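Side-chain contacts in uncharacterized ABC transporter solute-binding protein yclQ (Bacillus subtilis subsp. subtilis str. 168, PDB 3GFV), which selectively binds iron-free and ferric petrobactin and the precursor 3,4-dihydroxybenzoic acid, serving as the solute-binding protein of the YclNOPQ ABC transporter for ferric-petrobactin uptake: residues I17-Q22 with A136-K141; K76-G81 with F88-E93; E130-D135 with A154-S159. All coordinates share one frame; numbering follows the deposited sequence. Where two conformers were deposited one is given.

Overall arrangement
Contacts 1 and 3 both use helix 128-142, at neighbouring positions along it. Contact 1, where this helix meets the N-terminal hairpin strand 16-21, is a surface contact; contact 3, where it meets the long helix 146-170, is partly buried, with F132 and I156 inside. Contact 2, also partly buried, stands apart, its centre about 23 Å from that of contact 1 and 31 Å from that of contact 3, and joins the edge strand 78-79 of the parallel sheet to helix 88-93. The chemistry differs accordingly: a bridging water beside methyl contacts in contact 1, a valine pair bordered by a lysine chain in contact 2, and a direct salt bridge alongside an aromatic-aliphatic contact in contact 3.

Contact 1 (I17-Q22 with A136-K141); sequences ITVKHQ and AETIGK
The hydroxyl of T138 reaches K20 through a water: OG1 of T138 lies 2.6 Å from the water oxygen, which donates a hydrogen bond of the same length to the backbone O of K20. T138 OG1 is also hydrogen-bonded to S134 O, one turn earlier in its own helix, so a water and a carbonyl grip it together. At chi1 -78° OG1 lies beside the backbone N, which leaves CG2 anti to that N, and this methyl touches CG1 of V19 at 3.5 Å. Strand 16-21 is one arm of an N-terminal beta hairpin with 27-31; residues 17-21 run almost antiparallel (169°) to helix residues 136-141, with 9.7 Å between the axes. V19 pairs through its backbone with T28, and its side chain also meets I119 of the parallel sheet. Two residues back along the strand, the tip of I17 reaches across to the root of K141: CD1 is 3.6 Å from CB and 3.8 Å from the carbonyl O of K141, the two side chains meeting at about a right angle. The rest of the K141 chain departs from the strand. H21 ND1 makes a weak hydrogen bond of 3.4 Å to V19 O.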
loop_
_atom_site.group_PDB
_atom_site.type_symbol
_atom_site.label_atom_id
_atom_site.label_comp_id
_atom_site.label_asym_id
_atom_site.label_seq_id
_atom_site.Cartn_x
_atom_site.Cartn_y
_atom_site.Cartn_z
ATOM N N ILE A 17 19.632 -16.884 -6.755
ATOM C CA ILE A 17 18.777 -17.253 -5.637
ATOM C C ILE A 17 17.384 -17.587 -6.186
ATOM O O ILE A 17 16.895 -16.928 -7.118
ATOM C CB ILE A 17 18.727 -16.147 -4.552
ATOM C CG1 ILE A 17 17.681 -16.474 -3.490
ATOM C CG2 ILE A 17 18.430 -14.795 -5.154
ATOM C CD1 ILE A 17 18.001 -15.887 -2.121
ATOM N N THR A 18 16.775 -18.634 -5.632
ATOM C CA THR A 18 15.444 -19.077 -6.031
ATOM C C THR A 18 14.379 -18.345 -5.228
ATOM O O THR A 18 14.358 -18.434 -4.004
ATOM C CB THR A 18 15.290 -20.610 -5.849
ATOM O OG1 THR A 18 16.222 -21.282 -6.701
ATOM C CG2 THR A 18 13.882 -21.082 -6.203
ATOM N N VAL A 19 13.506 -17.615 -5.926
ATOM C CA VAL A 19 12.505 -16.776 -5.281
ATOM C C VAL A 19 11.099 -17.315 -5.553
ATOM O O VAL A 19 10.587 -17.178 -6.652
ATOM C CB VAL A 19 12.613 -15.314 -5.803
ATOM C CG1 VAL A 19 11.477 -14.423 -5.233
ATOM C CG2 VAL A 19 13.978 -14.737 -5.478
ATOM N N LYS A 20 10.486 -17.949 -4.561
ATOM C CA LYS A 20 9.070 -18.288 -4.673
ATOM C C LYS A 20 8.232 -17.013 -4.536
ATOM O O LYS A 20 8.460 -16.191 -3.644
ATOM C CB LYS A 20 8.667 -19.325 -3.613
ATOM C CG LYS A 20 9.260 -20.711 -3.904
ATOM C CD LYS A 20 8.823 -21.775 -2.897
ATOM C CE LYS A 20 9.223 -23.172 -3.396
ATOM N NZ LYS A 20 9.401 -24.143 -2.272
ATOM N N HIS A 21 7.272 -16.848 -5.435
ATOM C CA HIS A 21 6.375 -15.701 -5.363
ATOM C C HIS A 21 5.016 -16.101 -5.910
ATOM O O HIS A 21 4.863 -17.190 -6.456
ATOM C CB HIS A 21 6.959 -14.498 -6.125
ATOM C CG HIS A 21 7.099 -14.720 -7.597
ATOM N ND1 HIS A 21 8.172 -15.380 -8.163
ATOM C CD2 HIS A 21 6.305 -14.346 -8.633
ATOM C CE1 HIS A 21 8.026 -15.414 -9.476
ATOM N NE2 HIS A 21 6.893 -14.799 -9.784
ATOM N N GLN A 22 4.040 -15.215 -5.744
ATOM C CA GLN A 22 2.658 -15.484 -6.137
ATOM C C GLN A 22 2.496 -16.007 -7.548
ATOM O O GLN A 22 1.619 -16.845 -7.797
ATOM C CB GLN A 22 1.800 -14.227 -5.976
ATOM C CG GLN A 22 0.823 -14.328 -4.845
ATOM C CD GLN A 22 -0.114 -15.487 -5.051
ATOM O OE1 GLN A 22 -0.255 -16.352 -4.185
ATOM N NE2 GLN A 22 -0.740 -15.535 -6.221
ATOM N N ALA A 136 8.927 -8.757 2.164
ATOM C CA ALA A 136 10.101 -8.115 2.758
ATOM C C ALA A 136 11.264 -9.099 2.865
ATOM O O ALA A 136 12.410 -8.794 2.511
ATOM C CB ALA A 136 9.753 -7.529 4.162
ATOM N N GLU A 137 10.976 -10.290 3.371
ATOM C CA GLU A 137 12.027 -11.299 3.535
ATOM C C GLU A 137 12.669 -11.699 2.214
ATOM O O GLU A 137 13.876 -12.022 2.163
ATOM C CB GLU A 137 11.491 -12.520 4.272
ATOM C CG GLU A 137 11.160 -12.206 5.715
ATOM C CD GLU A 137 10.472 -13.342 6.428
ATOM O OE1 GLU A 137 9.964 -14.258 5.744
ATOM O OE2 GLU A 137 10.438 -13.312 7.678
ATOM N N THR A 138 11.864 -11.699 1.157
ATOM C CA THR A 138 12.369 -12.019 -0.188
ATOM C C THR A 138 13.376 -10.968 -0.623
ATOM O O THR A 138 14.452 -11.285 -1.135
ATOM C CB THR A 138 11.206 -12.143 -1.215
ATOM O OG1 THR A 138 10.567 -13.418 -1.046
ATOM C CG2 THR A 138 11.707 -12.017 -2.658
ATOM N N ILE A 139 13.027 -9.702 -0.428
ATOM C CA ILE A 139 13.965 -8.626 -0.729
ATOM C C ILE A 139 15.243 -8.762 0.107
ATOM O O ILE A 139 16.359 -8.630 -0.403
ATOM C CB ILE A 139 13.297 -7.247 -0.563
ATOM C CG1 ILE A 139 12.220 -7.087 -1.640
ATOM C CG2 ILE A 139 14.324 -6.139 -0.667
ATOM C CD1 ILE A 139 11.397 -5.801 -1.535
ATOM N N GLY A 140 15.083 -9.059 1.391
ATOM C CA GLY A 140 16.239 -9.314 2.239
ATOM C C GLY A 140 17.166 -10.386 1.696
ATOM O O GLY A 140 18.397 -10.241 1.710
ATOM N N LYS A 141 16.579 -11.481 1.225
ATOM C CA LYS A 141 17.379 -12.599 0.719
ATOM C C LYS A 141 18.111 -12.235 -0.563
ATOM O O LYS A 141 19.297 -12.578 -0.731
ATOM C CB LYS A 141 16.507 -13.836 0.492
ATOM C CG LYS A 141 16.126 -14.575 1.774
ATOM C CD LYS A 141 14.980 -15.552 1.511
ATOM C CE LYS A 141 14.587 -16.328 2.766
ATOM N NZ LYS A 141 14.249 -15.449 3.925
HETATM O O HOH W 1 8.537 -13.767 -2.628
#

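Contact 2 (K76-G81 with F88-E93)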
loop_
_atom_site.group_PDB
_atom_site.type_symbol
_atom_site.label_atom_id
_atom_site.label_comp_id
_atom_site.label_asym_id
_atom_site.label_seq_id
_atom_site.Cartn_x
_atom_site.Cartn_y
_atom_site.Cartn_z
ATOM N N LYS A 76 18.613 10.125 -12.363
ATOM C CA LYS A 76 19.469 8.936 -12.311
ATOM C C LYS A 76 18.584 7.682 -12.374
ATOM O O LYS A 76 19.044 6.596 -12.715
ATOM C CB LYS A 76 20.381 8.927 -11.069
ATOM C CG LYS A 76 19.645 8.820 -9.749
ATOM C CD LYS A 76 20.605 8.775 -8.562
ATOM C CE LYS A 76 21.046 7.351 -8.255
ATOM N NZ LYS A 76 21.512 7.202 -6.841
ATOM N N TYR A 77 17.309 7.842 -12.043
ATOM C CA TYR A 77 16.348 6.747 -12.155
ATOM C C TYR A 77 15.565 6.920 -13.456
ATOM O O TYR A 77 15.008 7.990 -13.701
ATOM C CB TYR A 77 15.375 6.776 -10.966
ATOM C CG TYR A 77 16.086 6.819 -9.633
ATOM C CD1 TYR A 77 16.743 5.696 -9.144
ATOM C CD2 TYR A 77 16.119 7.985 -8.872
ATOM C CE1 TYR A 77 17.411 5.727 -7.928
ATOM C CE2 TYR A 77 16.788 8.025 -7.653
ATOM C CZ TYR A 77 17.435 6.888 -7.190
ATOM O OH TYR A 77 18.105 6.905 -5.978
ATOM N N ALA A 78 15.534 5.889 -14.294
ATOM C CA ALA A 78 14.782 5.976 -15.546
ATOM C C ALA A 78 13.286 5.948 -15.285
ATOM O O ALA A 78 12.812 5.201 -14.428
ATOM C CB ALA A 78 15.182 4.842 -16.500
ATOM N N ASP A 79 12.544 6.770 -16.025
ATOM C CA ASP A 79 11.081 6.765 -15.956
ATOM C C ASP A 79 10.547 5.686 -16.906
ATOM O O ASP A 79 10.719 5.785 -18.129
ATOM C CB ASP A 79 10.546 8.135 -16.378
ATOM C CG ASP A 79 9.039 8.263 -16.202
ATOM O OD1 ASP A 79 8.395 7.289 -15.769
ATOM O OD2 ASP A 79 8.501 9.344 -16.508
ATOM N N VAL A 80 9.915 4.650 -16.357
ATOM C CA VAL A 80 9.414 3.564 -17.201
ATOM C C VAL A 80 7.884 3.604 -17.346
ATOM O O VAL A 80 7.251 2.581 -17.597
ATOM C CB VAL A 80 9.912 2.159 -16.703
ATOM C CG1 VAL A 80 11.401 1.979 -16.982
ATOM C CG2 VAL A 80 9.619 1.959 -15.216
ATOM N N GLY A 81 7.303 4.792 -17.167
ATOM C CA GLY A 81 5.904 5.038 -17.510
ATOM C C GLY A 81 4.964 5.231 -16.332
ATOM O O GLY A 81 5.179 6.084 -15.459
ATOM N N PHE A 88 7.247 -0.626 -21.974
ATOM C CA PHE A 88 7.990 -1.877 -22.085
ATOM C C PHE A 88 9.293 -1.725 -22.875
ATOM O O PHE A 88 10.297 -2.353 -22.563
ATOM C CB PHE A 88 7.111 -2.956 -22.719
ATOM C CG PHE A 88 6.033 -3.475 -21.804
ATOM C CD1 PHE A 88 6.333 -4.433 -20.843
ATOM C CD2 PHE A 88 4.725 -3.004 -21.902
ATOM C CE1 PHE A 88 5.345 -4.910 -19.998
ATOM C CE2 PHE A 88 3.722 -3.479 -21.050
ATOM C CZ PHE A 88 4.042 -4.439 -20.094
ATOM N N ASP A 89 9.283 -0.898 -23.916
ATOM C CA ASP A 89 10.513 -0.695 -24.673
ATOM C C ASP A 89 11.597 -0.066 -23.811
ATOM O O ASP A 89 12.780 -0.429 -23.903
ATOM C CB ASP A 89 10.251 0.219 -25.875
ATOM C CG ASP A 89 9.558 -0.498 -27.020
ATOM O OD1 ASP A 89 9.304 -1.712 -26.914
ATOM O OD2 ASP A 89 9.298 0.157 -28.050
ATOM N N LYS A 90 11.205 0.908 -22.997
ATOM C CA LYS A 90 12.161 1.547 -22.115
ATOM C C LYS A 90 12.679 0.558 -21.072
ATOM O O LYS A 90 13.879 0.531 -20.779
ATOM C CB LYS A 90 11.544 2.749 -21.422
ATOM C CG LYS A 90 12.548 3.530 -20.596
ATOM C CD LYS A 90 13.645 4.086 -21.491
ATOM C CE LYS A 90 14.623 4.935 -20.698
ATOM N NZ LYS A 90 15.537 5.696 -21.598
ATOM N N VAL A 91 11.781 -0.245 -20.508
ATOM C CA VAL A 91 12.211 -1.302 -19.578
ATOM C C VAL A 91 13.306 -2.181 -20.214
ATOM O O VAL A 91 14.357 -2.416 -19.602
ATOM C CB VAL A 91 11.038 -2.174 -19.069
ATOM C CG1 VAL A 91 11.571 -3.296 -18.149
ATOM C CG2 VAL A 91 10.024 -1.313 -18.317
ATOM N N ALA A 92 13.058 -2.644 -21.441
ATOM C CA ALA A 92 13.994 -3.487 -22.176
ATOM C C ALA A 92 15.304 -2.748 -22.433
ATOM O O ALA A 92 16.381 -3.325 -22.310
ATOM C CB ALA A 92 13.381 -3.965 -23.480
ATOM N N GLU A 93 15.205 -1.458 -22.746
ATOM C CA GLU A 93 16.390 -0.645 -23.030
ATOM C C GLU A 93 17.374 -0.582 -21.857
ATOM O O GLU A 93 18.588 -0.470 -22.051
ATOM C CB GLU A 93 15.959 0.762 -23.442
ATOM C CG GLU A 93 17.078 1.775 -23.613
ATOM C CD GLU A 93 16.540 3.161 -23.954
ATOM O OE1 GLU A 93 15.429 3.244 -24.526
ATOM O OE2 GLU A 93 17.221 4.165 -23.648
#
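V80 and V91 form the tight side of this contact, where the end of a strand meets the helix that follows it. The pair belongs to a beta-alpha-beta crossover of the periplasmic binding protein fold: the chain leaves edge strand 78-79 of the five-stranded parallel sheet, passes through helix 88-93 and re-enters the sheet at strand 98-101. CG2 of V91 sits against both CB and CG1 of V80, with V91 CG2 to V80 CG1 at 3.8 Å, and the two side chains meet at about a right angle. Both valines are buried; V80 also packs on F40 and L94, and V91 on I115.

The outer side is looser and more open to solvent: D79 and E93 are exposed, K90 and A78 partly so. With CG anti to the backbone N (chi1 -174°), K90 passes CG 3.8 Å from the backbone O of D79 and 4.1 Å from CG1 of V80. A bend at chi2 (62°) then carries the chain along the strand, CE coming within 4.2 Å of CB of A78. The extended side chain of E93, one turn on, reaches out to the ammonium, K90 NZ to E93 OE2 3.1 Å, a salt bridge that meets the carboxylate from above its plane. CB of D79 leaves the backbone away from the helix, and its carboxylate serves the strand end. Its OD1 takes a hydrogen bond from the backbone N of K62 and closes an Asx turn by accepting from G81 N at 3.1 Å, the amide approaching 48° out of the carboxylate plane.

Contact 3 (E130-D135 with A154-S159)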
loop_
_atom_site.group_PDB
_atom_site.type_symbol
_atom_site.label_atom_id
_atom_site.label_comp_id
_atom_site.label_asym_id
_atom_site.label_seq_id
_atom_site.Cartn_x
_atom_site.Cartn_y
_atom_site.Cartn_z
ATOM N N GLU A 130 1.152 -12.114 6.548
ATOM C CA GLU A 130 1.894 -13.236 5.980
ATOM C C GLU A 130 2.589 -12.804 4.689
ATOM O O GLU A 130 3.796 -13.006 4.534
ATOM C CB GLU A 130 0.968 -14.424 5.714
ATOM C CG GLU A 130 1.632 -15.600 5.004
ATOM C CD GLU A 130 0.682 -16.775 4.796
ATOM O OE1 GLU A 130 0.460 -17.166 3.629
ATOM O OE2 GLU A 130 0.147 -17.299 5.796
ATOM N N SER A 131 1.823 -12.205 3.776
ATOM C CA SER A 131 2.367 -11.779 2.484
ATOM C C SER A 131 3.327 -10.599 2.659
ATOM O O SER A 131 4.362 -10.531 1.976
ATOM C CB SER A 131 1.248 -11.460 1.460
ATOM O OG SER A 131 0.468 -10.376 1.910
ATOM N N PHE A 132 2.997 -9.680 3.567
ATOM C CA PHE A 132 3.869 -8.538 3.869
ATOM C C PHE A 132 5.239 -9.032 4.336
ATOM O O PHE A 132 6.278 -8.627 3.829
ATOM C CB PHE A 132 3.254 -7.665 4.965
ATOM C CG PHE A 132 4.079 -6.451 5.321
ATOM C CD1 PHE A 132 3.994 -5.298 4.553
ATOM C CD2 PHE A 132 4.901 -6.444 6.448
ATOM C CE1 PHE A 132 4.739 -4.167 4.880
ATOM C CE2 PHE A 132 5.661 -5.324 6.774
ATOM C CZ PHE A 132 5.562 -4.170 5.988
ATOM N N LYS A 133 5.252 -9.908 5.322
ATOM C CA LYS A 133 6.549 -10.413 5.778
ATOM C C LYS A 133 7.277 -11.200 4.693
ATOM O O LYS A 133 8.496 -11.080 4.535
ATOM C CB LYS A 133 6.385 -11.244 7.037
ATOM C CG LYS A 133 5.923 -10.388 8.208
ATOM C CD LYS A 133 5.777 -11.223 9.473
ATOM C CE LYS A 133 5.794 -10.331 10.700
ATOM N NZ LYS A 133 5.612 -11.126 11.939
ATOM N N SER A 134 6.537 -11.998 3.937
ATOM C CA SER A 134 7.177 -12.805 2.904
ATOM C C SER A 134 7.831 -11.918 1.850
ATOM O O SER A 134 8.945 -12.180 1.411
ATOM C CB SER A 134 6.184 -13.778 2.282
ATOM O OG SER A 134 6.771 -14.427 1.175
ATOM N N ASP A 135 7.147 -10.847 1.465
ATOM C CA ASP A 135 7.684 -9.936 0.446
ATOM C C ASP A 135 8.967 -9.295 0.939
ATOM O O ASP A 135 9.963 -9.254 0.202
ATOM C CB ASP A 135 6.679 -8.824 0.126
ATOM C CG ASP A 135 5.498 -9.325 -0.695
ATOM O OD1 ASP A 135 5.516 -10.514 -1.108
ATOM O OD2 ASP A 135 4.550 -8.527 -0.916
ATOM N N ALA A 154 10.430 -6.919 13.046
ATOM C CA ALA A 154 10.189 -6.953 14.481
ATOM C C ALA A 154 9.688 -5.618 15.027
ATOM O O ALA A 154 8.745 -5.584 15.832
ATOM C CB ALA A 154 11.460 -7.433 15.257
ATOM N N ASN A 155 10.303 -4.519 14.601
ATOM C CA ASN A 155 9.862 -3.193 15.034
ATOM C C ASN A 155 8.448 -2.902 14.568
ATOM O O ASN A 155 7.650 -2.329 15.306
ATOM C CB ASN A 155 10.774 -2.094 14.498
ATOM C CG ASN A 155 12.151 -2.147 15.088
ATOM O OD1 ASN A 155 12.357 -2.675 16.192
ATOM N ND2 ASN A 155 13.122 -1.597 14.358
ATOM N N ILE A 156 8.150 -3.277 13.330
ATOM C CA ILE A 156 6.802 -3.117 12.807
ATOM C C ILE A 156 5.779 -3.946 13.614
ATOM O O ILE A 156 4.698 -3.449 13.959
ATOM C CB ILE A 156 6.784 -3.431 11.308
ATOM C CG1 ILE A 156 7.415 -2.254 10.566
ATOM C CG2 ILE A 156 5.352 -3.690 10.818
ATOM C CD1 ILE A 156 7.695 -2.524 9.087
ATOM N N ASP A 157 6.135 -5.181 13.965
ATOM C CA ASP A 157 5.232 -6.001 14.779
ATOM C C ASP A 157 4.944 -5.325 16.116
ATOM O O ASP A 157 3.813 -5.366 16.613
ATOM C CB ASP A 157 5.799 -7.399 15.013
ATOM C CG ASP A 157 5.587 -8.325 13.824
ATOM O OD1 ASP A 157 4.808 -7.980 12.904
ATOM O OD2 ASP A 157 6.195 -9.412 13.823
ATOM N N HIS A 158 5.967 -4.703 16.692
ATOM C CA HIS A 158 5.827 -3.993 17.964
ATOM C C HIS A 158 4.904 -2.789 17.817
ATOM O O HIS A 158 4.082 -2.515 18.698
ATOM C CB HIS A 158 7.199 -3.535 18.470
ATOM C CG HIS A 158 7.149 -2.711 19.721
ATOM N ND1 HIS A 158 7.430 -3.231 20.968
ATOM C CD2 HIS A 158 6.866 -1.401 19.915
ATOM C CE1 HIS A 158 7.316 -2.277 21.877
ATOM N NE2 HIS A 158 6.970 -1.158 21.264
ATOM N N SER A 159 5.069 -2.055 16.719
ATOM C CA SER A 159 4.225 -0.886 16.424
ATOM C C SER A 159 2.801 -1.322 16.161
ATOM O O SER A 159 1.844 -0.660 16.590
ATOM C CB SER A 159 4.748 -0.127 15.202
ATOM O OG SER A 159 6.028 0.430 15.473
#
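K133 and D157 come from opposite directions to join two helices by a salt bridge. The helices, 128-142 and 146-170, are consecutive, linked by a short turn and running in roughly opposite senses as a helical hairpin. Helix 146-170 is probably the long helix that bridges the two lobes, as in other Fe/B12-type periplasmic binding proteins. Beyond CG the K133 chain is fully extended, which brings NZ within 2.6 Å of OD2 of D157. The donor uses the syn lone pair of OD2, on the side of the other oxygen. OD1 of D157 lies farther from NZ, at 3.4 Å, and the same distance separates it from CE of K133, so the carboxylate borders the last methylene as well as the ammonium. Pairing at this partly exposed position would be expected to favour the charged form of both groups.

Within each helix, S134 N donates to E130 O, D135 N to S131 O, H158 N to A154 O and S159 N to N155 O. OG of S131 accepts from D124 N, and its own hydroxyl bonds to the carbonyl O atoms of K127 and Y128, near the start of its helix, so that three backbone groups engage one side-chain oxygen.

Beside the salt bridge lies a contact without polar atoms. With CG opposite the backbone N (chi1 -179°), the F132 ring extends toward I156, and both side chains rest on M284 of helix 281-296. L153 touches F132 and K133 alike. The methyl CD1 of I156 meets the rim of the ring near its plane, 4.1 Å from CZ and 4.2 Å from CE2 of F132.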